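Local coordinates for protein chitinase (Paenibacillus sp. FPU-7, PDB 5GZT) that probably hydrolyses internal beta-1,4 linkages between N-acetylglucosamine units of chitin and chitodextrins, as an endochitinase of glycosyl hydrolase family 18, at residues B[981-986]-B[1020-1025]; B[1089-1092]-B[1098-1101]; B[1065-1070]-B[1074-1079]. All blocks are in the same frame, centred on the assembly; numbering follows the deposited sequence.

In the fold
All three contacts lie within the second family 18 range of the chain, with centres only about 9 to 12 Å apart. Contact 3 is the hairpin 1065-1069/1074-1079 at one side of a four-stranded antiparallel sheet, whose far edge, strand 1024-1026, belongs to contact 1. Contacts 1, 3 and 2 close in that order along the chain. The sheet comes after barrel strand 1015-1020 and before helix 1093-1106, the place of the chitinase insertion domain in many family 18 enzymes. Loop 981-986 ties the parts together: Q983 N binds T1089 OG1, and H982 NE2 binds D1069 OD2, so the barrel loop holds both the sheet and the exit from it.

Contact 1: residues B[981-986]-B[1020-1025]; sequences AHQASV and AFYARG
Q983 reaches from a loop of the TIM barrel to R1024 and the backbone of Y1022, where barrel strand 1015-1020 gives way to the inserted antiparallel sheet. Its NE2 lies 3.0 Å from Y1022 O, but the N-H aims poorly at the carbonyl (123°), making the bond weak; A1023 CA is 3.7 Å from the same nitrogen. OE1 passes 4.1 Å from R1024 CD. A bend at chi2 (114°) turns the glutamine across the extended arginine at about a right angle, with the amide plane nearly perpendicular to the guanidinium. Glutamine suits this buried place because its amide can give and accept at once: while NE2 donates to Y1022 O, OE1 accepts the backbone N-H of D971. That aspartate forms the second shell, since its OD1 also receives Y1022 OH and makes a salt bridge with R1024 NE. Arginine is long enough to pass the amide and still meet this charge. An alanine here removes the amide, and the D971 N-H is likely to lose its acceptor while a gap opens beside the R1024 methylenes. On the strand side, A1020 CB sits 3.9 Å above the plane of the Y1022 ring, displaced toward the rim.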
loop_
_atom_site.group_PDB
_atom_site.type_symbol
_atom_site.label_atom_id
_atom_site.label_comp_id
_atom_site.label_asym_id
_atom_site.label_seq_id
_atom_site.Cartn_x
_atom_site.Cartn_y
_atom_site.Cartn_z
ATOM N N ALA B 981 -15.989 23.926 -7.913
ATOM C CA ALA B 981 -15.562 23.740 -6.501
ATOM C C ALA B 981 -16.082 24.884 -5.632
ATOM O O ALA B 981 -16.760 25.818 -6.139
ATOM C CB ALA B 981 -14.035 23.583 -6.396
ATOM N N HIS B 982 -15.854 24.776 -4.301
ATOM C CA HIS B 982 -16.434 25.748 -3.383
ATOM C C HIS B 982 -15.452 26.933 -3.280
ATOM O O HIS B 982 -14.212 26.719 -3.035
ATOM C CB HIS B 982 -16.585 25.137 -2.037
ATOM C CG HIS B 982 -17.517 23.967 -2.002
ATOM N ND1 HIS B 982 -18.863 24.077 -2.286
ATOM C CD2 HIS B 982 -17.308 22.678 -1.627
ATOM C CE1 HIS B 982 -19.434 22.897 -2.147
ATOM N NE2 HIS B 982 -18.523 22.042 -1.710
ATOM N N GLN B 983 -15.980 28.110 -3.559
ATOM C CA GLN B 983 -15.172 29.374 -3.525
ATOM C C GLN B 983 -14.939 29.927 -2.113
ATOM O O GLN B 983 -14.001 30.694 -1.930
ATOM C CB GLN B 983 -15.773 30.469 -4.407
ATOM C CG GLN B 983 -17.107 31.081 -3.957
ATOM C CD GLN B 983 -17.049 32.566 -3.561
ATOM O OE1 GLN B 983 -15.941 33.160 -3.280
ATOM N NE2 GLN B 983 -18.232 33.163 -3.465
ATOM N N ALA B 984 -15.747 29.495 -1.144
ATOM C CA ALA B 984 -15.765 30.056 0.186
ATOM C C ALA B 984 -16.036 29.053 1.314
ATOM O O ALA B 984 -16.454 29.440 2.418
ATOM C CB ALA B 984 -16.815 31.132 0.229
ATOM N N SER B 985 -15.772 27.768 1.084
ATOM C CA SER B 985 -16.243 26.760 2.052
ATOM C C SER B 985 -15.538 26.856 3.395
ATOM O O SER B 985 -14.292 26.974 3.446
ATOM C CB SER B 985 -16.045 25.355 1.506
ATOM O OG SER B 985 -14.703 25.109 1.165
ATOM N N VAL B 986 -16.306 26.732 4.471
ATOM C CA VAL B 986 -15.746 26.749 5.800
ATOM C C VAL B 986 -14.883 25.530 6.149
ATOM O O VAL B 986 -13.776 25.749 6.717
ATOM C CB VAL B 986 -16.769 27.125 6.854
ATOM C CG1 VAL B 986 -18.089 26.403 6.670
ATOM C CG2 VAL B 986 -16.220 26.940 8.260
ATOM N N ALA B 1020 -18.341 36.007 2.347
ATOM C CA ALA B 1020 -18.505 36.730 1.072
ATOM C C ALA B 1020 -19.998 36.822 0.787
ATOM O O ALA B 1020 -20.689 35.784 0.716
ATOM C CB ALA B 1020 -17.864 35.952 -0.028
ATOM N N PHE B 1021 -20.485 38.023 0.526
ATOM C CA PHE B 1021 -21.902 38.219 0.185
ATOM C C PHE B 1021 -22.133 38.210 -1.357
ATOM O O PHE B 1021 -23.024 38.891 -1.871
ATOM C CB PHE B 1021 -22.410 39.505 0.770
ATOM C CG PHE B 1021 -22.609 39.495 2.271
ATOM C CD1 PHE B 1021 -22.169 38.455 3.108
ATOM C CD2 PHE B 1021 -23.224 40.577 2.860
ATOM C CE1 PHE B 1021 -22.342 38.548 4.482
ATOM C CE2 PHE B 1021 -23.431 40.636 4.235
ATOM C CZ PHE B 1021 -22.998 39.610 5.033
ATOM N N TYR B 1022 -21.296 37.497 -2.074
ATOM C CA TYR B 1022 -21.410 37.380 -3.519
ATOM C C TYR B 1022 -21.000 35.982 -3.876
ATOM O O TYR B 1022 -20.251 35.311 -3.118
ATOM C CB TYR B 1022 -20.523 38.389 -4.292
ATOM C CG TYR B 1022 -19.026 38.266 -4.007
ATOM C CD1 TYR B 1022 -18.423 38.941 -2.900
ATOM C CD2 TYR B 1022 -18.212 37.498 -4.802
ATOM C CE1 TYR B 1022 -17.062 38.821 -2.612
ATOM C CE2 TYR B 1022 -16.844 37.374 -4.518
ATOM C CZ TYR B 1022 -16.281 38.035 -3.421
ATOM O OH TYR B 1022 -14.934 37.873 -3.207
ATOM N N ALA B 1023 -21.370 35.593 -5.099
ATOM C CA ALA B 1023 -21.045 34.277 -5.639
ATOM C C ALA B 1023 -20.013 34.255 -6.713
ATOM O O ALA B 1023 -19.665 35.260 -7.311
ATOM C CB ALA B 1023 -22.314 33.649 -6.177
ATOM N N ARG B 1024 -19.528 33.059 -6.975
ATOM C CA ARG B 1024 -18.773 32.743 -8.202
ATOM C C ARG B 1024 -19.401 31.504 -8.796
ATOM O O ARG B 1024 -20.276 30.908 -8.193
ATOM C CB ARG B 1024 -17.291 32.542 -7.929
ATOM C CG ARG B 1024 -16.598 33.847 -7.515
ATOM C CD ARG B 1024 -15.105 33.631 -7.269
ATOM N NE ARG B 1024 -14.512 34.886 -6.833
ATOM C CZ ARG B 1024 -14.248 35.932 -7.633
ATOM N NH1 ARG B 1024 -14.395 35.870 -8.956
ATOM N NH2 ARG B 1024 -13.782 37.053 -7.106
ATOM N N GLY B 1025 -19.038 31.157 -10.015
ATOM C CA GLY B 1025 -19.794 30.105 -10.719
ATOM C C GLY B 1025 -19.199 29.718 -12.064
ATOM O O GLY B 1025 -18.186 30.283 -12.457
#

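Contact 2: residues B[1089-1092]-B[1098-1101]; sequences TYDD and YKAE
K1099 and D1091 come from opposite directions and join in a buried salt bridge. The lysine leaves helix 1093-1106 with CG beside the backbone N (chi1 -75°), and from there the chain is fully extended, which carries its charge from the helix to the loop. CB and CG stop short of the aspartate. CD is the first atom to come near, 4.1 Å from D1091 OD2, and CE passes 3.5 Å from D1091 OD1. At the tip, NZ donates to D1091 OD2 over 2.7 Å, using the syn lone pair, on the side of the other oxygen; OD1 is farther off, at 3.2 Å from NZ. The ammonium also binds A984 O and G1018 O, so its three protons have three acceptors, and a lysine can be buried here without an unmet charge. The carboxylate is equally well supplied: A1020 N donates to OD2, while S1095 OG bonds OD1. These partners fix the rotation of the carboxylate and are likely to favour its ionised form. Next along the chain, D1092 takes the N-cap position of the helix. The salt bridge thus joins four pieces: the end of barrel strand 1015-1020, loop 981-986, the exit from strand 1086-1089, and the second turn of helix 1093-1106, whose A1100 packs on helix 1123-1133.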
loop_
_atom_site.group_PDB
_atom_site.type_symbol
_atom_site.label_atom_id
_atom_site.label_comp_id
_atom_site.label_asym_id
_atom_site.label_seq_id
_atom_site.Cartn_x
_atom_site.Cartn_y
_atom_site.Cartn_z
ATOM N N THR B 1089 -21.389 28.894 -6.470
ATOM C CA THR B 1089 -20.793 28.675 -5.140
ATOM C C THR B 1089 -20.760 29.989 -4.416
ATOM O O THR B 1089 -20.314 31.018 -4.976
ATOM C CB THR B 1089 -19.409 28.052 -5.257
ATOM O OG1 THR B 1089 -18.719 28.135 -4.010
ATOM C CG2 THR B 1089 -18.577 28.665 -6.409
ATOM N N TYR B 1090 -21.301 29.967 -3.213
ATOM C CA TYR B 1090 -21.596 31.191 -2.491
ATOM C C TYR B 1090 -21.646 30.926 -0.991
ATOM O O TYR B 1090 -21.565 29.721 -0.602
ATOM C CB TYR B 1090 -22.915 31.817 -3.013
ATOM C CG TYR B 1090 -24.164 31.024 -2.755
ATOM C CD1 TYR B 1090 -24.413 29.805 -3.420
ATOM C CD2 TYR B 1090 -25.110 31.475 -1.878
ATOM C CE1 TYR B 1090 -25.555 29.062 -3.155
ATOM C CE2 TYR B 1090 -26.296 30.756 -1.632
ATOM C CZ TYR B 1090 -26.521 29.550 -2.265
ATOM O OH TYR B 1090 -27.681 28.847 -1.959
ATOM N N ASP B 1091 -21.771 31.994 -0.156
ATOM C CA ASP B 1091 -22.124 31.852 1.258
ATOM C C ASP B 1091 -23.570 32.164 1.426
ATOM O O ASP B 1091 -24.009 33.131 0.864
ATOM C CB ASP B 1091 -21.359 32.845 2.224
ATOM C CG ASP B 1091 -20.029 32.290 2.746
ATOM O OD1 ASP B 1091 -19.977 31.062 3.034
ATOM O OD2 ASP B 1091 -19.010 33.067 2.727
ATOM N N ASP B 1092 -24.257 31.457 2.331
ATOM C CA ASP B 1092 -25.649 31.802 2.711
ATOM C C ASP B 1092 -25.827 31.866 4.188
ATOM O O ASP B 1092 -24.812 31.867 4.929
ATOM C CB ASP B 1092 -26.681 30.855 2.040
ATOM C CG ASP B 1092 -26.738 29.452 2.678
ATOM O OD1 ASP B 1092 -25.919 29.149 3.595
ATOM O OD2 ASP B 1092 -27.592 28.657 2.197
ATOM N N TYR B 1098 -22.114 28.670 10.289
ATOM C CA TYR B 1098 -21.017 27.776 10.601
ATOM C C TYR B 1098 -19.612 28.525 10.682
ATOM O O TYR B 1098 -18.746 28.066 11.385
ATOM C CB TYR B 1098 -20.952 26.661 9.594
ATOM C CG TYR B 1098 -21.940 25.511 9.879
ATOM C CD1 TYR B 1098 -21.610 24.519 10.734
ATOM C CD2 TYR B 1098 -23.151 25.417 9.213
ATOM C CE1 TYR B 1098 -22.499 23.473 10.999
ATOM C CE2 TYR B 1098 -24.078 24.397 9.476
ATOM C CZ TYR B 1098 -23.722 23.410 10.346
ATOM O OH TYR B 1098 -24.537 22.375 10.606
ATOM N N LYS B 1099 -19.403 29.574 9.865
ATOM C CA LYS B 1099 -18.158 30.432 9.943
ATOM C C LYS B 1099 -18.075 31.070 11.303
ATOM O O LYS B 1099 -17.025 31.063 11.921
ATOM C CB LYS B 1099 -18.166 31.479 8.855
ATOM C CG LYS B 1099 -17.828 30.801 7.519
ATOM C CD LYS B 1099 -17.705 31.758 6.350
ATOM C CE LYS B 1099 -17.192 30.955 5.152
ATOM N NZ LYS B 1099 -16.960 31.786 3.950
ATOM N N ALA B 1100 -19.207 31.535 11.778
ATOM C CA ALA B 1100 -19.325 32.168 13.047
ATOM C C ALA B 1100 -19.099 31.197 14.232
ATOM O O ALA B 1100 -18.405 31.495 15.234
ATOM C CB ALA B 1100 -20.660 32.835 13.163
ATOM N N GLU B 1101 -19.633 29.986 14.057
ATOM C CA GLU B 1101 -19.416 28.921 14.978
ATOM C C GLU B 1101 -17.966 28.504 15.017
ATOM O O GLU B 1101 -17.462 28.285 16.087
ATOM C CB GLU B 1101 -20.291 27.702 14.600
ATOM C CG GLU B 1101 -20.132 26.539 15.572
ATOM C CD GLU B 1101 -21.160 25.445 15.313
ATOM O OE1 GLU B 1101 -21.938 25.127 16.202
ATOM O OE2 GLU B 1101 -21.174 24.969 14.215
#

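Contact 3: residues B[1065-1070]-B[1074-1079]; sequences TRYWDN and APYLYN
Y1067 CB sits over the face of the Y1076 ring, 3.5 Å from its centroid and 18° off the normal, a close CH-pi contact. With CG of Y1076 between its own backbone N and carbonyl carbon (chi1 56°), the ring swings back across the neighbouring strand beneath this methylene. Beyond it, Y1067 CE2 meets Y1078 CB edge-on at 3.8 Å, and H1034 stacks on the Y1067 ring. The other side of the hairpin carries W1068, whose CZ3 lies 3.7 Å from P1075 CD; proline fits a non-hydrogen-bonded pair, where its nitrogen is asked for no bond to strand 1065-1069. The R1066 guanidinium lays one face over P1075 CB, while its NH2 makes salt bridges with D1092 and E1094. Six backbone bonds tie the strands, from Y1067 N to Y1076 O at 2.7 Å to the longer A1074 N to D1069 O at 3.3 Å. At the polar edge, W1068 NE1 donates in its ring plane to N1070 OD1 (3.0 Å), D1069 OD2 accepts from S989 OG, and a water lies 2.6 Å from Y1076 OH. Such a twisted antiparallel hairpin within a small sheet, inserted after the seventh barrel strand, is consistent with the chitinase insertion domain of family 18.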
loop_
_atom_site.group_PDB
_atom_site.type_symbol
_atom_site.label_atom_id
_atom_site.label_comp_id
_atom_site.label_asym_id
_atom_site.label_seq_id
_atom_site.Cartn_x
_atom_site.Cartn_y
_atom_site.Cartn_z
ATOM N N THR B 1065 -31.583 24.731 -8.247
ATOM C CA THR B 1065 -31.798 24.031 -6.979
ATOM C C THR B 1065 -30.577 24.215 -6.042
ATOM O O THR B 1065 -29.400 24.157 -6.497
ATOM C CB THR B 1065 -32.049 22.522 -7.217
ATOM O OG1 THR B 1065 -33.006 22.376 -8.287
ATOM C CG2 THR B 1065 -32.542 21.836 -5.948
ATOM N N ARG B 1066 -30.896 24.422 -4.762
ATOM C CA ARG B 1066 -29.914 24.610 -3.690
ATOM C C ARG B 1066 -29.505 23.244 -3.189
ATOM O O ARG B 1066 -30.334 22.484 -2.796
ATOM C CB ARG B 1066 -30.476 25.431 -2.537
ATOM C CG ARG B 1066 -29.449 25.548 -1.377
ATOM C CD ARG B 1066 -29.988 26.336 -0.199
ATOM N NE ARG B 1066 -29.024 26.535 0.898
ATOM C CZ ARG B 1066 -28.696 25.627 1.833
ATOM N NH1 ARG B 1066 -29.147 24.357 1.798
ATOM N NH2 ARG B 1066 -27.857 25.963 2.819
ATOM N N TYR B 1067 -28.225 22.944 -3.248
ATOM C CA TYR B 1067 -27.631 21.763 -2.636
ATOM C C TYR B 1067 -26.680 22.165 -1.450
ATOM O O TYR B 1067 -26.394 23.365 -1.237
ATOM C CB TYR B 1067 -26.891 20.972 -3.711
ATOM C CG TYR B 1067 -27.848 20.481 -4.816
ATOM C CD1 TYR B 1067 -28.771 19.420 -4.573
ATOM C CD2 TYR B 1067 -27.887 21.121 -6.063
ATOM C CE1 TYR B 1067 -29.658 19.014 -5.586
ATOM C CE2 TYR B 1067 -28.737 20.694 -7.077
ATOM C CZ TYR B 1067 -29.613 19.640 -6.837
ATOM O OH TYR B 1067 -30.421 19.261 -7.850
ATOM N N TRP B 1068 -26.221 21.148 -0.711
ATOM C CA TRP B 1068 -25.463 21.334 0.473
ATOM C C TRP B 1068 -24.359 20.301 0.546
ATOM O O TRP B 1068 -24.672 19.129 0.631
ATOM C CB TRP B 1068 -26.400 21.223 1.649
ATOM C CG TRP B 1068 -25.677 21.514 2.991
ATOM C CD1 TRP B 1068 -25.277 20.585 3.926
ATOM C CD2 TRP B 1068 -25.206 22.786 3.483
ATOM N NE1 TRP B 1068 -24.656 21.208 4.977
ATOM C CE2 TRP B 1068 -24.596 22.552 4.737
ATOM C CE3 TRP B 1068 -25.304 24.107 3.032
ATOM C CZ2 TRP B 1068 -24.091 23.602 5.547
ATOM C CZ3 TRP B 1068 -24.747 25.167 3.858
ATOM C CH2 TRP B 1068 -24.171 24.879 5.084
ATOM N N ASP B 1069 -23.093 20.711 0.455
ATOM C CA ASP B 1069 -21.954 19.833 0.771
ATOM C C ASP B 1069 -21.729 19.785 2.273
ATOM O O ASP B 1069 -21.175 20.714 2.905
ATOM C CB ASP B 1069 -20.701 20.223 0.004
ATOM C CG ASP B 1069 -19.562 19.297 0.247
ATOM O OD1 ASP B 1069 -19.548 18.569 1.282
ATOM O OD2 ASP B 1069 -18.600 19.328 -0.563
ATOM N N ASN B 1070 -22.173 18.686 2.887
ATOM C CA ASN B 1070 -22.212 18.656 4.329
ATOM C C ASN B 1070 -20.837 18.529 4.905
ATOM O O ASN B 1070 -20.632 18.910 6.023
ATOM C CB ASN B 1070 -23.117 17.537 4.854
ATOM C CG ASN B 1070 -23.497 17.781 6.310
ATOM O OD1 ASN B 1070 -24.136 18.789 6.651
ATOM N ND2 ASN B 1070 -23.008 16.904 7.193
ATOM N N ALA B 1074 -21.085 23.963 2.968
ATOM C CA ALA B 1074 -21.167 24.949 1.924
ATOM C C ALA B 1074 -22.341 24.682 1.032
ATOM O O ALA B 1074 -22.508 23.524 0.576
ATOM C CB ALA B 1074 -19.883 24.923 1.079
ATOM N N PRO B 1075 -23.093 25.743 0.693
ATOM C CA PRO B 1075 -24.128 25.629 -0.307
ATOM C C PRO B 1075 -23.646 25.851 -1.737
ATOM O O PRO B 1075 -22.567 26.461 -2.003
ATOM C CB PRO B 1075 -25.057 26.749 0.074
ATOM C CG PRO B 1075 -24.078 27.848 0.488
ATOM C CD PRO B 1075 -22.999 27.126 1.205
ATOM N N TYR B 1076 -24.448 25.319 -2.665
ATOM C CA TYR B 1076 -24.269 25.548 -4.072
ATOM C C TYR B 1076 -25.592 25.420 -4.786
ATOM O O TYR B 1076 -26.527 24.824 -4.269
ATOM C CB TYR B 1076 -23.233 24.646 -4.721
ATOM C CG TYR B 1076 -23.401 23.129 -4.597
ATOM C CD1 TYR B 1076 -23.128 22.468 -3.412
ATOM C CD2 TYR B 1076 -23.785 22.352 -5.682
ATOM C CE1 TYR B 1076 -23.244 21.070 -3.312
ATOM C CE2 TYR B 1076 -23.891 20.969 -5.599
ATOM C CZ TYR B 1076 -23.629 20.332 -4.401
ATOM O OH TYR B 1076 -23.744 18.987 -4.295
ATOM N N LEU B 1077 -25.653 26.014 -5.967
ATOM C CA LEU B 1077 -26.844 26.022 -6.804
ATOM C C LEU B 1077 -26.456 25.273 -8.060
ATOM O O LEU B 1077 -25.331 25.439 -8.513
ATOM C CB LEU B 1077 -27.254 27.444 -7.175
ATOM C CG LEU B 1077 -28.270 28.220 -6.346
ATOM C CD1 LEU B 1077 -28.451 27.790 -4.927
ATOM C CD2 LEU B 1077 -28.042 29.726 -6.447
ATOM N N TYR B 1078 -27.389 24.468 -8.604
ATOM C CA TYR B 1078 -27.253 23.905 -9.957
ATOM C C TYR B 1078 -28.562 24.138 -10.743
ATOM O O TYR B 1078 -29.703 24.147 -10.185
ATOM C CB TYR B 1078 -26.845 22.420 -9.922
ATOM C CG TYR B 1078 -26.442 21.878 -11.295
ATOM C CD1 TYR B 1078 -25.286 22.313 -11.909
ATOM C CD2 TYR B 1078 -27.249 20.947 -11.991
ATOM C CE1 TYR B 1078 -24.930 21.893 -13.167
ATOM C CE2 TYR B 1078 -26.872 20.490 -13.271
ATOM C CZ TYR B 1078 -25.719 20.969 -13.856
ATOM O OH TYR B 1078 -25.266 20.545 -15.096
ATOM N N ASN B 1079 -28.378 24.453 -12.010
ATOM C CA ASN B 1079 -29.506 24.619 -12.952
ATOM C C ASN B 1079 -29.033 23.898 -14.227
ATOM O O ASN B 1079 -28.179 24.407 -14.953
ATOM C CB ASN B 1079 -29.856 26.089 -13.213
ATOM C CG ASN B 1079 -31.040 26.265 -14.193
ATOM O OD1 ASN B 1079 -31.348 25.382 -14.989
ATOM N ND2 ASN B 1079 -31.713 27.412 -14.111
HETATM O O HOH W 1 -22.925 17.852 -2.103
#